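Local coordinates for MDM10 isoform 1 (Saccharomyces cerevisiae, PDB 7BTX), which forms part of the ERMES complex tethering the endoplasmic reticulum to mitochondria and takes part in late assembly of the TOM complex of the mitochondrial outer membrane, at residues Y296-L300 with Y301-S305; E432-R436 with G437-S441. One frame throughout, in Å; residues are numbered along the deposited sequence.

Contact 1: residues Y296-L300 with Y301-S305; sequences YDFNL and YSIES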
# COMPACT_ATOMS: atom_id res chain seq x y z
N TYR D 296 26.45 -7.99 33.09
CA TYR D 296 27.65 -8.52 32.44
C TYR D 296 27.31 -9.89 31.89
O TYR D 296 27.10 -10.83 32.65
CB TYR D 296 28.83 -8.60 33.41
CG TYR D 296 30.00 -9.35 32.81
CD1 TYR D 296 30.70 -8.83 31.73
CD2 TYR D 296 30.39 -10.58 33.31
CE1 TYR D 296 31.76 -9.51 31.18
CE2 TYR D 296 31.45 -11.27 32.76
CZ TYR D 296 32.13 -10.73 31.70
OH TYR D 296 33.19 -11.40 31.14
N ASP D 297 27.28 -10.00 30.57
CA ASP D 297 26.96 -11.26 29.93
C ASP D 297 28.26 -12.00 29.60
O ASP D 297 29.35 -11.45 29.68
CB ASP D 297 26.13 -11.00 28.68
CG ASP D 297 25.29 -12.18 28.29
OD1 ASP D 297 24.08 -12.17 28.60
OD2 ASP D 297 25.83 -13.11 27.68
N PHE D 298 28.13 -13.28 29.23
CA PHE D 298 29.29 -14.10 28.91
C PHE D 298 28.87 -15.25 28.00
O PHE D 298 27.72 -15.31 27.57
CB PHE D 298 29.96 -14.62 30.19
CG PHE D 298 31.41 -14.97 30.01
CD1 PHE D 298 32.30 -14.04 29.50
CD2 PHE D 298 31.87 -16.23 30.33
CE1 PHE D 298 33.64 -14.36 29.32
CE2 PHE D 298 33.21 -16.57 30.15
CZ PHE D 298 34.09 -15.63 29.65
N ASN D 299 29.80 -16.16 27.70
CA ASN D 299 29.53 -17.36 26.93
C ASN D 299 30.60 -18.40 27.24
O ASN D 299 31.73 -18.04 27.58
CB ASN D 299 29.49 -17.05 25.44
CG ASN D 299 28.61 -18.02 24.67
OD1 ASN D 299 28.70 -19.23 24.85
ND2 ASN D 299 27.76 -17.48 23.81
N LEU D 300 30.25 -19.67 27.15
CA LEU D 300 31.23 -20.73 27.29
C LEU D 300 31.39 -21.47 25.96
O LEU D 300 30.46 -21.54 25.15
CB LEU D 300 30.84 -21.68 28.42
CG LEU D 300 30.90 -21.12 29.84
CD1 LEU D 300 30.73 -22.24 30.85
CD2 LEU D 300 32.20 -20.38 30.08
N TYR D 301 32.62 -21.95 25.72
CA TYR D 301 33.12 -22.66 24.53
C TYR D 301 33.20 -21.78 23.29
O TYR D 301 33.69 -22.22 22.24
CB TYR D 301 32.29 -23.91 24.20
CG TYR D 301 32.07 -24.86 25.36
CD1 TYR D 301 33.12 -25.64 25.84
CD2 TYR D 301 30.82 -25.01 25.93
CE1 TYR D 301 32.92 -26.52 26.89
CE2 TYR D 301 30.61 -25.89 26.98
CZ TYR D 301 31.66 -26.64 27.45
OH TYR D 301 31.46 -27.52 28.49
N SER D 302 32.73 -20.54 23.37
CA SER D 302 32.78 -19.58 22.28
C SER D 302 32.99 -18.18 22.83
O SER D 302 32.27 -17.26 22.44
CB SER D 302 31.50 -19.64 21.44
OG SER D 302 31.32 -18.45 20.70
N ILE D 303 33.97 -18.04 23.74
CA ILE D 303 34.10 -16.95 24.71
C ILE D 303 33.98 -15.55 24.11
O ILE D 303 34.66 -15.20 23.14
CB ILE D 303 35.41 -17.10 25.52
CG1 ILE D 303 36.63 -17.24 24.60
CG2 ILE D 303 35.33 -18.31 26.44
CD1 ILE D 303 37.95 -17.17 25.34
N GLU D 304 33.05 -14.77 24.65
CA GLU D 304 32.56 -13.54 24.04
C GLU D 304 31.81 -12.77 25.12
O GLU D 304 30.75 -13.21 25.58
CB GLU D 304 31.67 -13.85 22.84
CG GLU D 304 31.22 -12.66 22.01
CD GLU D 304 29.91 -12.08 22.51
OE1 GLU D 304 29.12 -12.82 23.12
OE2 GLU D 304 29.67 -10.87 22.28
N SER D 305 32.34 -11.62 25.52
CA SER D 305 31.73 -10.86 26.60
C SER D 305 30.73 -9.84 26.09
O SER D 305 30.59 -9.64 24.88
CB SER D 305 32.80 -10.17 27.44
OG SER D 305 33.46 -11.09 28.28

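Contact 2: residues E432-R436 with G437-S441; sequences EGKWR and GFLIS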
# COMPACT_ATOMS: atom_id res chain seq x y z
N GLU D 432 9.16 9.10 28.57
CA GLU D 432 7.74 8.79 28.63
C GLU D 432 7.06 9.76 29.57
O GLU D 432 7.47 9.89 30.72
CB GLU D 432 7.49 7.36 29.09
CG GLU D 432 7.77 6.31 28.05
CD GLU D 432 6.80 5.15 28.12
OE1 GLU D 432 5.89 5.20 28.98
OE2 GLU D 432 6.94 4.21 27.33
N GLY D 433 6.02 10.42 29.09
CA GLY D 433 5.31 11.37 29.92
C GLY D 433 3.84 11.06 30.05
O GLY D 433 3.10 11.09 29.06
N LYS D 434 3.39 10.76 31.26
CA LYS D 434 1.99 10.47 31.51
C LYS D 434 1.27 11.72 32.01
O LYS D 434 1.88 12.68 32.47
CB LYS D 434 1.84 9.33 32.52
CG LYS D 434 0.69 8.40 32.23
CD LYS D 434 0.50 7.39 33.34
CE LYS D 434 -0.02 8.06 34.60
NZ LYS D 434 -0.26 7.06 35.69
N TRP D 435 -0.05 11.68 31.92
CA TRP D 435 -0.92 12.76 32.35
C TRP D 435 -2.22 12.12 32.81
O TRP D 435 -2.20 10.98 33.29
CB TRP D 435 -1.14 13.79 31.24
CG TRP D 435 -1.47 15.15 31.78
CD1 TRP D 435 -1.13 15.65 33.00
CD2 TRP D 435 -2.23 16.17 31.12
NE1 TRP D 435 -1.62 16.92 33.14
CE2 TRP D 435 -2.30 17.26 32.00
CE3 TRP D 435 -2.85 16.26 29.87
CZ2 TRP D 435 -2.97 18.44 31.68
CZ3 TRP D 435 -3.51 17.43 29.55
CH2 TRP D 435 -3.57 18.50 30.45
N ARG D 436 -3.33 12.87 32.77
CA ARG D 436 -4.64 12.33 33.09
C ARG D 436 -4.97 11.12 32.21
O ARG D 436 -5.14 10.01 32.72
CB ARG D 436 -5.70 13.42 32.91
CG ARG D 436 -6.90 13.28 33.83
CD ARG D 436 -7.70 14.57 33.87
NE ARG D 436 -7.00 15.63 34.59
CZ ARG D 436 -6.43 16.68 34.00
NH1 ARG D 436 -6.47 16.81 32.69
NH2 ARG D 436 -5.82 17.59 34.74
N GLY D 437 -5.04 11.32 30.90
CA GLY D 437 -5.35 10.22 30.02
C GLY D 437 -4.35 10.07 28.89
O GLY D 437 -4.39 9.08 28.15
N PHE D 438 -3.46 11.04 28.76
CA PHE D 438 -2.52 11.07 27.65
C PHE D 438 -1.22 10.38 28.04
O PHE D 438 -0.93 10.16 29.21
CB PHE D 438 -2.24 12.51 27.23
CG PHE D 438 -3.45 13.23 26.73
CD1 PHE D 438 -3.80 13.15 25.39
CD2 PHE D 438 -4.24 13.97 27.58
CE1 PHE D 438 -4.91 13.81 24.92
CE2 PHE D 438 -5.35 14.63 27.12
CZ PHE D 438 -5.69 14.55 25.79
N LEU D 439 -0.44 10.02 27.02
CA LEU D 439 0.85 9.36 27.23
C LEU D 439 1.71 9.61 26.01
O LEU D 439 1.46 9.02 24.95
CB LEU D 439 0.65 7.87 27.49
CG LEU D 439 1.81 7.01 27.98
CD1 LEU D 439 1.27 5.96 28.91
CD2 LEU D 439 2.55 6.33 26.84
N ILE D 440 2.73 10.45 26.14
CA ILE D 440 3.68 10.73 25.07
C ILE D 440 4.94 9.94 25.35
O ILE D 440 5.38 9.83 26.50
CB ILE D 440 3.96 12.24 24.99
CG1 ILE D 440 2.66 13.01 24.82
CG2 ILE D 440 4.83 12.57 23.80
CD1 ILE D 440 2.81 14.49 25.00
N SER D 441 5.54 9.36 24.30
CA SER D 441 6.70 8.49 24.44
C SER D 441 7.69 8.76 23.31
O SER D 441 7.62 8.14 22.25
CB SER D 441 6.28 7.03 24.46
OG SER D 441 7.39 6.17 24.48

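Contact 1: residues Y296-L300 with Y301-S305
Y296 and S305 meet through their hydroxyls: OH of Y296 lies 2.9 Å from OG of S305, a hydrogen bond whose proton could come from either hydroxyl. Y296 carries CG anti to its backbone N (chi1 171°), and this swings the ring forward and aslant, so that its phenol end reaches the returning limb of the loop at S305. S305 OG, set beside its own backbone N, also lies against a second neighbour. It sits in the plane of the F298 ring, at the edge, 3.4 Å from F298 CD1, so one small hydroxyl touches two aromatic side chains. The far end of the F298 ring brushes I303, with CZ 4.4 Å from I303 CG2; that methyl also lies 3.8 Å from the N299 carbonyl O. Next along, N299 CB comes within 4.0 Å of E304 O. D297 turns its carboxylate back on the chain, where OD2 accepts a weak bond from F298 N. The E304 carboxylate has its main partner farther off, in a salt bridge from OE2 to R423. At the tip, L300 CB rests 4.2 Å from Y301 CD2. Y301 has a positive phi, 69°, where the chain reverses. This is the loop end of a beta hairpin, its strands paired through backbone bonds between D297 and N306, as in the up-and-down meander of a mitochondrial outer-membrane beta barrel.

Contact 2: residues E432-R436 with G437-S441
With CG of W435 anti to its backbone N (chi1 -154°) and CG of F438 beside its own (chi1 -62°), the two rings leave the hairpin as neighbours, heading in a common direction. This is the tight turn of a beta hairpin, R436 and G437 at its tip, joining strands 426-434 and 439-447. F438 CD2 approaches the edge of the indole, 3.5 Å from W435 CE3, and the planes of the two rings are inclined at 32°, an oblique pairing. The F438 ring also meets that of Y491, so the aromatic group continues toward the C-terminus of the same chain. R436 NH1 hangs over one face of the indole, nearer its border than its middle.

Behind the turn the strands pair antiparallel. G433 and I440 form a hydrogen-bonded pair: G433 N gives a nearly straight bond to I440 O, 2.7 Å long, and I440 N answers to G433 O at 3.0 Å. Closer to the tip the pairing weakens, and W435 N makes a weak hydrogen bond to F438 O, 3.2 Å long and bent. I440 projects from one face of the sheet; on the other, which carries E432 and S441 as well, K434 CG touches L439 CD1 at 4.2 Å. E432 sends its bent chain over toward S441, and its OE2 takes a weak hydrogen bond from S441 OG at 3.5 Å. Cutting E432 back to an alanine is likely to leave S441 OG without its carboxylate partner and to open a gap beside L439 CD2. The other carboxylate oxygen, E432 OE1, lies 4.1 Å from L439 CD2.

In the fold
Contacts 1 and 2 are both chain reversals between antiparallel neighbours, and both lie toward the surface, 25 and 19 Å from the centre of the chain. They do not touch: their centres are 40 Å apart and their nearest atoms about 24 Å. Contact 1 comes first along the sequence. The thread between them is R423, which pairs with E304 of contact 1 and sits in the link between strands 413-420 and 426-434; the second of these strands then runs on to the turn of contact 2. That turn and the start of strand 439-447 meet the C-terminal segment through backbone bonds between G437 and S492 and between L439 and Q490.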